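Local coordinates for putative prolyl-tRNA synthetase (PDB 5XIL), which probably charges tRNA(Pro) with proline using ATP, this chain being the part with the class II catalytic core, the anticodon-binding domain and the zinc-binding C-terminal domain, at residues V271-H276 with R280-P285; V372-A377 with E396-Q401; Q292-P297 with N345-K350; W46-R51 with P286-T291. All blocks are in the same frame, centred on the assembly; numbering follows the deposited sequence.

Contact 1. Residues V271-H276 with R280-P285; sequences VMIMVH and RGMVMP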
loop_
_atom_site.group_PDB
_atom_site.type_symbol
_atom_site.label_atom_id
_atom_site.label_comp_id
_atom_site.label_asym_id
_atom_site.label_seq_id
_atom_site.Cartn_x
_atom_site.Cartn_y
_atom_site.Cartn_z
ATOM N N VAL A 271 14.662 12.634 7.103
ATOM C CA VAL A 271 14.370 13.891 7.777
ATOM C C VAL A 271 13.960 13.631 9.235
ATOM O O VAL A 271 14.457 14.237 10.168
ATOM C CB VAL A 271 13.287 14.706 7.051
ATOM C CG1 VAL A 271 12.843 15.930 7.841
ATOM C CG2 VAL A 271 13.795 15.206 5.673
ATOM N N MET A 272 13.066 12.694 9.384
ATOM C CA MET A 272 12.557 12.281 10.708
ATOM C C MET A 272 13.672 11.873 11.662
ATOM O O MET A 272 13.707 12.343 12.793
ATOM C CB MET A 272 11.503 11.183 10.511
ATOM C CG MET A 272 10.920 10.679 11.833
ATOM S SD MET A 272 10.050 9.111 11.592
ATOM C CE MET A 272 11.278 7.954 11.257
ATOM N N ILE A 273 14.582 11.048 11.190
ATOM C CA ILE A 273 15.761 10.635 11.955
ATOM C C ILE A 273 16.644 11.783 12.337
ATOM O O ILE A 273 16.996 11.964 13.509
ATOM C CB ILE A 273 16.564 9.609 11.165
ATOM C CG1 ILE A 273 15.793 8.286 10.992
ATOM C CG2 ILE A 273 17.915 9.318 11.849
ATOM C CD1 ILE A 273 16.321 7.471 9.849
ATOM N N MET A 274 16.900 12.644 11.367
ATOM C CA MET A 274 17.791 13.768 11.576
ATOM C C MET A 274 17.187 14.788 12.520
ATOM O O MET A 274 17.928 15.488 13.286
ATOM C CB MET A 274 18.071 14.434 10.222
ATOM C CG MET A 274 18.945 13.606 9.355
ATOM S SD MET A 274 19.557 14.424 7.924
ATOM C CE MET A 274 20.393 12.954 7.341
ATOM N N VAL A 275 15.869 14.929 12.474
ATOM C CA VAL A 275 15.192 15.920 13.309
ATOM C C VAL A 275 15.067 15.456 14.774
ATOM O O VAL A 275 15.310 16.226 15.718
ATOM C CB VAL A 275 13.822 16.317 12.706
ATOM C CG1 VAL A 275 13.029 17.182 13.682
ATOM C CG2 VAL A 275 14.023 17.079 11.393
ATOM N N HIS A 276 14.738 14.196 14.987
ATOM C CA HIS A 276 14.393 13.743 16.344
ATOM C C HIS A 276 15.420 12.928 17.070
ATOM O O HIS A 276 15.344 12.787 18.314
ATOM C CB HIS A 276 13.110 12.913 16.279
ATOM C CG HIS A 276 11.914 13.677 15.868
ATOM N ND1 HIS A 276 11.405 14.748 16.572
ATOM C CD2 HIS A 276 11.089 13.478 14.841
ATOM C CE1 HIS A 276 10.313 15.164 15.983
ATOM N NE2 HIS A 276 10.133 14.437 14.898
ATOM N N ARG A 280 21.605 9.555 22.350
ATOM C CA ARG A 280 21.374 8.177 22.801
ATOM C C ARG A 280 20.829 7.277 21.683
ATOM O O ARG A 280 20.737 6.059 21.865
ATOM C CB ARG A 280 20.397 8.210 24.002
ATOM C CG ARG A 280 20.931 9.010 25.182
ATOM C CD ARG A 280 19.841 9.324 26.194
ATOM N NE ARG A 280 19.632 8.132 26.997
ATOM C CZ ARG A 280 20.442 7.722 27.974
ATOM N NH1 ARG A 280 21.514 8.436 28.337
ATOM N NH2 ARG A 280 20.166 6.585 28.610
ATOM N N GLY A 281 20.457 7.845 20.523
ATOM C CA GLY A 281 19.990 7.042 19.407
ATOM C C GLY A 281 18.796 7.648 18.712
ATOM O O GLY A 281 18.484 8.833 18.877
ATOM N N MET A 282 18.057 6.789 18.041
ATOM C CA MET A 282 16.774 7.225 17.439
ATOM C C MET A 282 15.708 7.559 18.518
ATOM O O MET A 282 15.777 7.087 19.651
ATOM C CB MET A 282 16.323 6.131 16.485
ATOM C CG MET A 282 15.065 6.457 15.672
ATOM S SD MET A 282 15.221 8.070 14.873
ATOM C CE MET A 282 13.576 8.470 14.224
ATOM N N VAL A 283 14.797 8.446 18.198
ATOM C CA VAL A 283 13.636 8.742 18.973
ATOM C C VAL A 283 12.476 8.639 17.955
ATOM O O VAL A 283 12.352 9.516 17.085
ATOM C CB VAL A 283 13.690 10.149 19.606
ATOM C CG1 VAL A 283 12.426 10.474 20.378
ATOM C CG2 VAL A 283 14.925 10.314 20.535
ATOM N N MET A 284 11.662 7.592 18.026
ATOM C CA MET A 284 10.639 7.343 17.012
ATOM C C MET A 284 9.372 8.125 17.354
ATOM O O MET A 284 8.809 7.940 18.439
ATOM C CB MET A 284 10.405 5.821 16.890
ATOM C CG MET A 284 9.639 5.257 15.695
ATOM S SD MET A 284 10.340 5.747 14.106
ATOM C CE MET A 284 11.596 4.538 13.770
ATOM N N PRO A 285 8.887 8.954 16.422
ATOM C CA PRO A 285 7.577 9.518 16.636
ATOM C C PRO A 285 6.544 8.371 16.841
ATOM O O PRO A 285 6.503 7.394 16.075
ATOM C CB PRO A 285 7.305 10.290 15.317
ATOM C CG PRO A 285 8.652 10.562 14.801
ATOM C CD PRO A 285 9.392 9.307 15.072
#
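Met272 and Pro285 form the tight part of this buried contact. The thioether of Met272 lies against the proline ring, with SD 3.5 Å from Pro285 CD. Met272 CG is also close, at 3.7 Å from Pro285 CG. The Met272 chain leaves the helix with CG opposite the backbone N (chi1 180°). It then bends at its last torsion (chi3 70°), which turns CE away from the proline and toward Met282 and Met284. The two methyls meet there, Met272 CE to Met282 CE, at 3.8 Å. Met284 SD is 3.7 Å from Met272 CE in one of the two Met284 conformers. The Met282 chain crosses that of Met272 at about a right angle. Met282 CE is also 3.8 Å from Ile273 CA.

The other end is nearer solvent, since His276 is partly exposed. His276 sits obliquely to Pro285, its CD2 3.8 Å from the proline CG. Its NE2 is hydrogen-bonded elsewhere, to the backbone O of Leu190. The His276 carbonyl O faces an apolar group, Val283 CG2, at 3.4 Å. Met402 of helix 387-412 packs on His276, Val283 and Pro285.

Helix 267-276 follows strand 253-265, as in motif 3 of class II synthetases. The outgoing chain turns back past the C-terminal end of this helix on its way to the anticodon-binding domain. The contact thus belongs to the junction between catalytic core and anticodon-binding domain.

Contact 2. Residues V372-A377 with E396-Q401; sequences VRHSGA and EDVHAQ
His374 meets Val398 and Gln401 where the loop of a beta hairpin faces helix 387-412. The hairpin joins strands 367-372 and 378-382 of the anticodon-binding domain. Within the loop, Ser375 OG accepts from Ala377 N at 3.1 Å, which makes an ST turn.

Apolar contacts form the buried side. Val372 CG1 touches Val398 CG2 at 3.9 Å. Val398 CG1 lies 3.7 Å from His374 CD2.

The ring also meets the glutamine. His374 CG stands between its own backbone N and carbonyl carbon (chi1 74°), which swings the imidazole toward the helix. His374 CE1 is 3.5 Å from Gln401 CB, approached obliquely. Gln401 OE1 lies at the ring edge, in its plane. The amide itself is turned almost perpendicular to the ring, at 86°. Ser375 CB lies over one ring face, toward its rim. Val398 O also lies over a face.

The polar links run through water on the partly exposed side. His374 NE2 is hydrogen-bonded to one water at 2.9 Å, which lies in the ring plane. A second water bridges the segments. It is hydrogen-bonded to Ser375 OG at 2.6 Å, and it donates to Gln401 OE1 at 3.2 Å.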
loop_
_atom_site.group_PDB
_atom_site.type_symbol
_atom_site.label_atom_id
_atom_site.label_comp_id
_atom_site.label_asym_id
_atom_site.label_seq_id
_atom_site.Cartn_x
_atom_site.Cartn_y
_atom_site.Cartn_z
ATOM N N VAL A 372 9.850 7.514 29.536
ATOM C CA VAL A 372 9.559 8.193 28.269
ATOM C C VAL A 372 10.847 8.510 27.513
ATOM O O VAL A 372 11.755 9.187 28.039
ATOM C CB VAL A 372 8.824 9.512 28.532
ATOM C CG1 VAL A 372 8.413 10.157 27.269
ATOM C CG2 VAL A 372 7.630 9.265 29.424
ATOM N N ARG A 373 11.000 7.928 26.321
ATOM C CA ARG A 373 12.225 8.012 25.593
ATOM C C ARG A 373 12.656 9.466 25.189
ATOM O O ARG A 373 13.842 9.840 25.342
ATOM C CB ARG A 373 12.163 7.145 24.355
ATOM C CG ARG A 373 13.395 7.225 23.432
ATOM C CD ARG A 373 14.679 6.729 24.020
ATOM N NE ARG A 373 15.773 6.859 23.072
ATOM C CZ ARG A 373 16.491 7.941 22.882
ATOM N NH1 ARG A 373 16.344 9.033 23.658
ATOM N NH2 ARG A 373 17.398 7.915 21.950
ATOM N N HIS A 374 11.762 10.261 24.687
ATOM C CA HIS A 374 12.191 11.554 24.153
ATOM C C HIS A 374 12.693 12.468 25.275
ATOM O O HIS A 374 13.633 13.154 25.066
ATOM C CB HIS A 374 11.099 12.209 23.315
ATOM C CG HIS A 374 9.974 12.773 24.112
ATOM N ND1 HIS A 374 9.913 14.101 24.456
ATOM C CD2 HIS A 374 8.874 12.190 24.645
ATOM C CE1 HIS A 374 8.808 14.316 25.142
ATOM N NE2 HIS A 374 8.173 13.168 25.290
ATOM N N SER A 375 12.056 12.418 26.453
ATOM C CA SER A 375 12.270 13.391 27.533
ATOM C C SER A 375 13.078 12.796 28.674
ATOM O O SER A 375 13.652 13.545 29.441
ATOM C CB SER A 375 10.937 13.905 28.081
ATOM O OG SER A 375 10.264 12.813 28.668
ATOM N N GLY A 376 13.147 11.469 28.771
ATOM C CA GLY A 376 13.777 10.801 29.878
ATOM C C GLY A 376 12.917 10.858 31.109
ATOM O O GLY A 376 13.300 10.376 32.154
ATOM N N ALA A 377 11.710 11.349 31.004
ATOM C CA ALA A 377 10.845 11.415 32.177
ATOM C C ALA A 377 10.378 10.036 32.626
ATOM O O ALA A 377 10.322 9.102 31.841
ATOM C CB ALA A 377 9.666 12.278 31.875
ATOM N N GLU A 396 0.040 10.160 22.860
ATOM C CA GLU A 396 -0.351 11.359 22.146
ATOM C C GLU A 396 0.382 12.543 22.690
ATOM O O GLU A 396 0.733 13.456 21.942
ATOM C CB GLU A 396 -1.889 11.556 22.175
ATOM C CG GLU A 396 -2.585 10.654 21.202
ATOM C CD GLU A 396 -2.295 11.051 19.739
ATOM O OE1 GLU A 396 -2.872 12.032 19.244
ATOM O OE2 GLU A 396 -1.483 10.398 19.065
ATOM N N ASP A 397 0.618 12.585 24.013
ATOM C CA ASP A 397 1.430 13.648 24.581
ATOM C C ASP A 397 2.870 13.603 24.077
ATOM O O ASP A 397 3.471 14.656 23.800
ATOM C CB ASP A 397 1.406 13.621 26.120
ATOM C CG ASP A 397 2.225 14.710 26.691
ATOM O OD1 ASP A 397 1.882 15.906 26.518
ATOM O OD2 ASP A 397 3.272 14.367 27.232
ATOM N N VAL A 398 3.418 12.414 23.984
ATOM C CA VAL A 398 4.724 12.259 23.395
ATOM C C VAL A 398 4.782 12.891 21.970
ATOM O O VAL A 398 5.737 13.671 21.711
ATOM C CB VAL A 398 5.158 10.816 23.338
ATOM C CG1 VAL A 398 6.401 10.657 22.406
ATOM C CG2 VAL A 398 5.457 10.275 24.746
ATOM N N HIS A 399 3.835 12.556 21.112
ATOM C CA HIS A 399 3.766 13.221 19.791
ATOM C C HIS A 399 3.798 14.747 19.926
ATOM O O HIS A 399 4.630 15.450 19.270
ATOM C CB HIS A 399 2.520 12.859 19.012
ATOM C CG HIS A 399 2.444 13.517 17.672
ATOM N ND1 HIS A 399 3.092 12.995 16.558
ATOM C CD2 HIS A 399 1.924 14.703 17.282
ATOM C CE1 HIS A 399 2.913 13.812 15.531
ATOM N NE2 HIS A 399 2.250 14.875 15.949
ATOM N N ALA A 400 2.911 15.265 20.757
ATOM C CA ALA A 400 2.792 16.686 20.942
ATOM C C ALA A 400 4.090 17.324 21.401
ATOM O O ALA A 400 4.459 18.411 20.920
ATOM C CB ALA A 400 1.623 17.062 21.892
ATOM N N GLN A 401 4.747 16.712 22.345
ATOM C CA GLN A 401 5.953 17.241 22.881
ATOM C C GLN A 401 7.116 17.219 21.878
ATOM O O GLN A 401 7.901 18.139 21.800
ATOM C CB GLN A 401 6.280 16.522 24.183
ATOM C CG GLN A 401 5.239 16.800 25.268
ATOM C CD GLN A 401 5.581 16.214 26.624
ATOM O OE1 GLN A 401 6.664 16.346 27.088
ATOM N NE2 GLN A 401 4.619 15.628 27.268
HETATM O O HOH W 1 5.901 12.755 27.104
HETATM O O HOH W 2 7.850 13.888 28.803
#

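Contact 3. Residues Q292-P297 with N345-K350; sequences QVIIIP and NHWEVK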
loop_
_atom_site.group_PDB
_atom_site.type_symbol
_atom_site.label_atom_id
_atom_site.label_comp_id
_atom_site.label_asym_id
_atom_site.label_seq_id
_atom_site.Cartn_x
_atom_site.Cartn_y
_atom_site.Cartn_z
ATOM N N GLN A 292 5.365 0.685 19.955
ATOM C CA GLN A 292 5.171 1.955 20.661
ATOM C C GLN A 292 5.592 1.816 22.141
ATOM O O GLN A 292 6.082 2.764 22.762
ATOM C CB GLN A 292 3.718 2.312 20.569
ATOM C CG GLN A 292 3.281 2.811 19.184
ATOM C CD GLN A 292 1.801 3.082 19.112
ATOM O OE1 GLN A 292 0.982 2.282 19.564
ATOM N NE2 GLN A 292 1.439 4.243 18.603
ATOM N N VAL A 293 5.403 0.621 22.663
ATOM C CA VAL A 293 5.734 0.331 24.076
ATOM C C VAL A 293 6.443 -0.980 24.169
ATOM O O VAL A 293 5.966 -2.001 23.684
ATOM C CB VAL A 293 4.473 0.269 24.958
ATOM C CG1 VAL A 293 4.857 -0.051 26.406
ATOM C CG2 VAL A 293 3.564 1.464 24.789
ATOM N N ILE A 294 7.604 -0.992 24.802
ATOM C CA ILE A 294 8.296 -2.209 25.060
ATOM C C ILE A 294 8.187 -2.514 26.569
ATOM O O ILE A 294 8.458 -1.690 27.374
ATOM C CB ILE A 294 9.751 -2.183 24.623
ATOM C CG1 ILE A 294 10.414 -3.575 24.681
ATOM C CG2 ILE A 294 10.587 -1.199 25.404
ATOM C CD1 ILE A 294 9.933 -4.505 23.626
ATOM N N ILE A 295 7.895 -3.747 26.880
ATOM C CA ILE A 295 7.744 -4.221 28.306
ATOM C C ILE A 295 8.950 -5.131 28.666
ATOM O O ILE A 295 9.174 -6.151 28.035
ATOM C CB ILE A 295 6.417 -4.989 28.456
ATOM C CG1 ILE A 295 5.231 -4.147 28.011
ATOM C CG2 ILE A 295 6.241 -5.544 29.888
ATOM C CD1 ILE A 295 4.003 -4.973 27.702
ATOM N N ILE A 296 9.723 -4.745 29.678
ATOM C CA ILE A 296 10.888 -5.474 30.046
ATOM C C ILE A 296 10.787 -5.818 31.539
ATOM O O ILE A 296 10.633 -4.904 32.339
ATOM C CB ILE A 296 12.119 -4.615 29.833
ATOM C CG1 ILE A 296 12.167 -4.128 28.365
ATOM C CG2 ILE A 296 13.368 -5.365 30.257
ATOM C CD1 ILE A 296 13.269 -3.145 28.056
ATOM N N PRO A 297 10.883 -7.125 31.885
ATOM C CA PRO A 297 10.847 -7.523 33.284
ATOM C C PRO A 297 12.150 -7.104 34.005
ATOM O O PRO A 297 13.272 -7.091 33.423
ATOM C CB PRO A 297 10.613 -9.052 33.207
ATOM C CG PRO A 297 11.408 -9.424 31.997
ATOM C CD PRO A 297 11.113 -8.294 31.015
ATOM N N ASN A 345 18.974 -0.558 26.709
ATOM C CA ASN A 345 19.818 0.173 25.734
ATOM C C ASN A 345 19.391 -0.083 24.274
ATOM O O ASN A 345 19.287 0.877 23.456
ATOM C CB ASN A 345 21.303 -0.194 25.873
ATOM C CG ASN A 345 22.153 0.439 24.758
ATOM O OD1 ASN A 345 22.462 1.665 24.775
ATOM N ND2 ASN A 345 22.479 -0.348 23.781
ATOM N N HIS A 346 19.177 -1.356 23.958
ATOM C CA HIS A 346 18.764 -1.804 22.672
ATOM C C HIS A 346 17.519 -1.060 22.181
ATOM O O HIS A 346 17.461 -0.568 21.069
ATOM C CB HIS A 346 18.488 -3.309 22.714
ATOM C CG HIS A 346 17.871 -3.862 21.464
ATOM N ND1 HIS A 346 18.596 -4.147 20.321
ATOM C CD2 HIS A 346 16.591 -4.235 21.194
ATOM C CE1 HIS A 346 17.790 -4.626 19.407
ATOM N NE2 HIS A 346 16.575 -4.701 19.912
ATOM N N TRP A 347 16.480 -1.027 23.009
ATOM C CA TRP A 347 15.233 -0.301 22.674
ATOM C C TRP A 347 15.364 1.214 22.755
ATOM O O TRP A 347 14.635 1.930 22.050
ATOM C CB TRP A 347 14.083 -0.803 23.565
ATOM C CG TRP A 347 13.780 -2.297 23.248
ATOM C CD1 TRP A 347 14.127 -3.413 24.001
ATOM C CD2 TRP A 347 13.198 -2.811 22.037
ATOM N NE1 TRP A 347 13.761 -4.533 23.350
ATOM C CE2 TRP A 347 13.183 -4.214 22.147
ATOM C CE3 TRP A 347 12.635 -2.224 20.911
ATOM C CZ2 TRP A 347 12.661 -5.042 21.154
ATOM C CZ3 TRP A 347 12.080 -3.064 19.906
ATOM C CH2 TRP A 347 12.107 -4.441 20.040
ATOM N N GLU A 348 16.258 1.710 23.605
ATOM C CA GLU A 348 16.596 3.126 23.630
ATOM C C GLU A 348 17.165 3.555 22.304
ATOM O O GLU A 348 16.776 4.587 21.744
ATOM C CB GLU A 348 17.626 3.428 24.717
ATOM C CG GLU A 348 17.967 4.903 24.851
ATOM C CD GLU A 348 18.632 5.202 26.172
ATOM O OE1 GLU A 348 19.861 5.015 26.291
ATOM O OE2 GLU A 348 17.905 5.580 27.102
ATOM N N VAL A 349 18.107 2.765 21.815
ATOM C CA VAL A 349 18.735 3.111 20.569
ATOM C C VAL A 349 17.752 3.093 19.378
ATOM O O VAL A 349 17.862 3.881 18.417
ATOM C CB VAL A 349 19.932 2.193 20.314
ATOM C CG1 VAL A 349 20.496 2.479 18.924
ATOM C CG2 VAL A 349 21.002 2.452 21.398
ATOM N N LYS A 350 16.772 2.176 19.444
ATOM C CA LYS A 350 15.735 2.073 18.418
ATOM C C LYS A 350 14.775 3.183 18.529
ATOM O O LYS A 350 14.129 3.537 17.551
ATOM C CB LYS A 350 15.003 0.736 18.466
ATOM C CG LYS A 350 15.871 -0.425 18.015
ATOM C CD LYS A 350 15.246 -1.789 18.251
ATOM C CE LYS A 350 14.065 -2.002 17.334
ATOM N NZ LYS A 350 14.616 -2.127 15.941
#
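Ile294 CG1 stands opposite its own backbone N (chi1 -170°), and the chain then turns at chi2 (71°), which lays CG1 and CD1 flat over the indole of Trp347. The tryptophan has chi2 104°, turning the face of its ring to the strand. Ile294 CG1 sits almost exactly above the five-membered ring, 3.6 Å from its centroid. This is a CH-pi contact. Ile294 CD1 reaches further along the same face, 3.6 Å from Trp347 CE2, and continues to CZ2. The CG2 branch is placed farther back, 4.0 Å from Trp347 CB. One isoleucine therefore covers much of one indole face.

Ile296 adds a lighter touch. Its CD1 approaches the ring obliquely, 4.2 Å from Trp347 CD1. On the opposite face lies His346 CD2, 3.5 Å above the indole plane and toward its rim. The indole is thus held between the strand and its own helix neighbour. The polar edge is held too, since Trp347 NE1 is hydrogen-bonded to Asp333 OD2.

Arg331 of strand 330-332 also packs on both Ile294 and Trp347. The contact lays helix 340-350 on the mixed beta sheet through strand 293-297. Helices packed on such a sheet make up the alpha/beta fold of class IIa anticodon-binding domains.

Contact 4. Residues W46-R51 with P286-T291; sequences WKCVQR and PRVAST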
loop_
_atom_site.group_PDB
_atom_site.type_symbol
_atom_site.label_atom_id
_atom_site.label_comp_id
_atom_site.label_asym_id
_atom_site.label_seq_id
_atom_site.Cartn_x
_atom_site.Cartn_y
_atom_site.Cartn_z
ATOM N N TRP A 46 7.186 4.028 6.314
ATOM C CA TRP A 46 6.718 4.140 4.933
ATOM C C TRP A 46 5.340 3.528 4.817
ATOM O O TRP A 46 4.438 4.160 4.300
ATOM C CB TRP A 46 7.724 3.545 3.967
ATOM C CG TRP A 46 7.382 3.919 2.539
ATOM C CD1 TRP A 46 6.989 3.068 1.587
ATOM C CD2 TRP A 46 7.300 5.252 1.955
ATOM N NE1 TRP A 46 6.710 3.765 0.407
ATOM C CE2 TRP A 46 6.865 5.107 0.629
ATOM C CE3 TRP A 46 7.512 6.527 2.434
ATOM C CZ2 TRP A 46 6.703 6.205 -0.245
ATOM C CZ3 TRP A 46 7.385 7.603 1.585
ATOM C CH2 TRP A 46 6.975 7.447 0.265
ATOM N N LYS A 47 5.121 2.399 5.470
ATOM C CA LYS A 47 3.762 1.782 5.440
ATOM C C LYS A 47 2.716 2.760 6.002
ATOM O O LYS A 47 1.650 2.913 5.444
ATOM C CB LYS A 47 3.767 0.509 6.247
ATOM C CG LYS A 47 2.559 -0.285 6.009
ATOM C CD LYS A 47 2.558 -1.445 7.009
ATOM C CE LYS A 47 2.069 -2.730 6.370
ATOM N NZ LYS A 47 1.967 -3.787 7.427
ATOM N N CYS A 48 3.068 3.452 7.069
ATOM C CA CYS A 48 2.214 4.422 7.757
ATOM C C CYS A 48 1.928 5.604 6.862
ATOM O O CYS A 48 0.790 6.103 6.781
ATOM C CB CYS A 48 2.816 4.942 9.061
ATOM S SG CYS A 48 2.813 3.697 10.361
ATOM N N VAL A 49 2.996 6.050 6.178
ATOM C CA VAL A 49 2.847 7.125 5.225
ATOM C C VAL A 49 1.937 6.752 4.068
ATOM O O VAL A 49 1.028 7.548 3.632
ATOM C CB VAL A 49 4.208 7.621 4.707
ATOM C CG1 VAL A 49 4.030 8.592 3.536
ATOM C CG2 VAL A 49 5.006 8.224 5.843
ATOM N N GLN A 50 2.134 5.555 3.566
ATOM C CA GLN A 50 1.280 5.067 2.486
ATOM C C GLN A 50 -0.212 5.055 2.887
ATOM O O GLN A 50 -1.059 5.494 2.135
ATOM C CB GLN A 50 1.656 3.662 2.057
ATOM C CG GLN A 50 2.867 3.594 1.217
ATOM C CD GLN A 50 3.241 2.170 0.767
ATOM O OE1 GLN A 50 3.114 1.227 1.510
ATOM N NE2 GLN A 50 3.745 2.060 -0.421
ATOM N N ARG A 51 -0.522 4.538 4.057
ATOM C CA ARG A 51 -1.883 4.513 4.542
ATOM C C ARG A 51 -2.485 5.902 4.667
ATOM O O ARG A 51 -3.561 6.155 4.136
ATOM C CB ARG A 51 -1.965 3.750 5.830
ATOM C CG ARG A 51 -1.763 2.258 5.574
ATOM C CD ARG A 51 -1.634 1.480 6.885
ATOM N NE ARG A 51 -1.420 0.058 6.633
ATOM C CZ ARG A 51 -0.902 -0.775 7.537
ATOM N NH1 ARG A 51 -0.576 -0.332 8.721
ATOM N NH2 ARG A 51 -0.730 -2.057 7.254
ATOM N N PRO A 286 5.682 8.499 17.850
ATOM C CA PRO A 286 4.842 7.353 18.228
ATOM C C PRO A 286 3.829 6.889 17.202
ATOM O O PRO A 286 3.541 5.695 17.141
ATOM C CB PRO A 286 4.127 7.838 19.506
ATOM C CG PRO A 286 4.193 9.290 19.489
ATOM C CD PRO A 286 5.478 9.673 18.724
ATOM N N ARG A 287 3.341 7.791 16.351
ATOM C CA ARG A 287 2.395 7.406 15.361
ATOM C C ARG A 287 3.001 6.578 14.265
ATOM O O ARG A 287 2.234 5.922 13.466
ATOM C CB ARG A 287 1.582 8.596 14.819
ATOM C CG ARG A 287 0.799 9.329 15.929
ATOM C CD ARG A 287 0.331 10.684 15.439
ATOM N NE ARG A 287 -0.420 11.432 16.471
ATOM C CZ ARG A 287 -0.879 12.642 16.316
ATOM N NH1 ARG A 287 -0.680 13.264 15.172
ATOM N NH2 ARG A 287 -1.554 13.231 17.324
ATOM N N VAL A 288 4.344 6.505 14.169
ATOM C CA VAL A 288 4.900 5.631 13.145
ATOM C C VAL A 288 5.846 4.615 13.744
ATOM O O VAL A 288 6.649 4.016 13.072
ATOM C CB VAL A 288 5.620 6.472 12.019
ATOM C CG1 VAL A 288 4.648 7.342 11.284
ATOM C CG2 VAL A 288 6.786 7.302 12.583
ATOM N N ALA A 289 5.757 4.422 15.042
ATOM C CA ALA A 289 6.603 3.461 15.730
ATOM C C ALA A 289 5.982 2.048 15.637
ATOM O O ALA A 289 4.852 1.846 16.088
ATOM C CB ALA A 289 6.839 3.837 17.198
ATOM N N SER A 290 6.750 1.128 15.060
ATOM C CA SER A 290 6.251 -0.200 14.811
ATOM C C SER A 290 5.903 -0.852 16.162
ATOM O O SER A 290 4.895 -1.570 16.281
ATOM C CB SER A 290 7.330 -1.020 14.135
ATOM O OG SER A 290 6.802 -2.273 13.898
ATOM N N THR A 291 6.792 -0.666 17.119
ATOM C CA THR A 291 6.519 -0.906 18.537
ATOM C C THR A 291 6.463 0.433 19.245
ATOM O O THR A 291 7.405 1.183 19.192
ATOM C CB THR A 291 7.547 -1.827 19.165
ATOM O OG1 THR A 291 7.442 -3.070 18.500
ATOM C CG2 THR A 291 7.322 -2.021 20.693
#
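Cys48 and Val288 carry this small buried contact. Cys48 CB meets Val288 CG1 at 3.7 Å. The sulfur lies alongside the backbone of the loop rather than pointing into a side chain. Cys48 SG is 3.9 Å from the carbonyl O of Arg287 and 4.0 Å from the CA of Val288. With SG opposite its carbonyl carbon (chi1 -71°), the cysteine reaches outward from the helix to this peptide. Val288 CG1, beside its backbone N (chi1 -64°), is the branch that meets Cys48 CB.

The next shell fixes the loop. Val288 also packs on Val45, one turn earlier on the cysteine's own helix, and on Leu190. Arg287 offers its carbonyl O to the cysteine, but its side chain leads away from the contact. There its NH2 forms a salt bridge with Glu396 OE1. Within the loop, Ala289 N makes a weak hydrogen bond to Pro286 O, at 3.3 Å.

Further out, helix 40-60 faces the second subunit. Lys47 NZ and Arg51 NH2 both form salt bridges with Glu58 OE1 of that subunit. This use of the helix is consistent with motif 1 of class II synthetases, which forms the dimer interface.

Helix 40-60 is thus placed between strand 253-265, where Leu264 takes Trp46 and Val49, and the 286-291 loop. Pro286 in turn packs on helix 387-412, and the chain continues from the loop into strand 293-297.

In the fold
From the N terminus, helix 40-60 supplies the first half of contact 4, which waits 234 residues for its partner at 286-291. Contact 1 is nested inside this long loop and closes a short turn of its own after helix 267-276. The chain then enters the anticodon-binding domain. Contact 3 closes the span from strand 293-297 to helix 340-350, and contact 2 follows. Contacts 4, 3 and 2 lie in series, and none cross. Direct links join them: Arg280 to Glu348 between contacts 1 and 3, and Arg373 NE to Glu348 O between contacts 2 and 3. Contacts 1 and 4 lie at the junction with the catalytic core; contact 3 packs inside the anticodon-binding domain, and contact 2 joins its hairpin to helix 387-412.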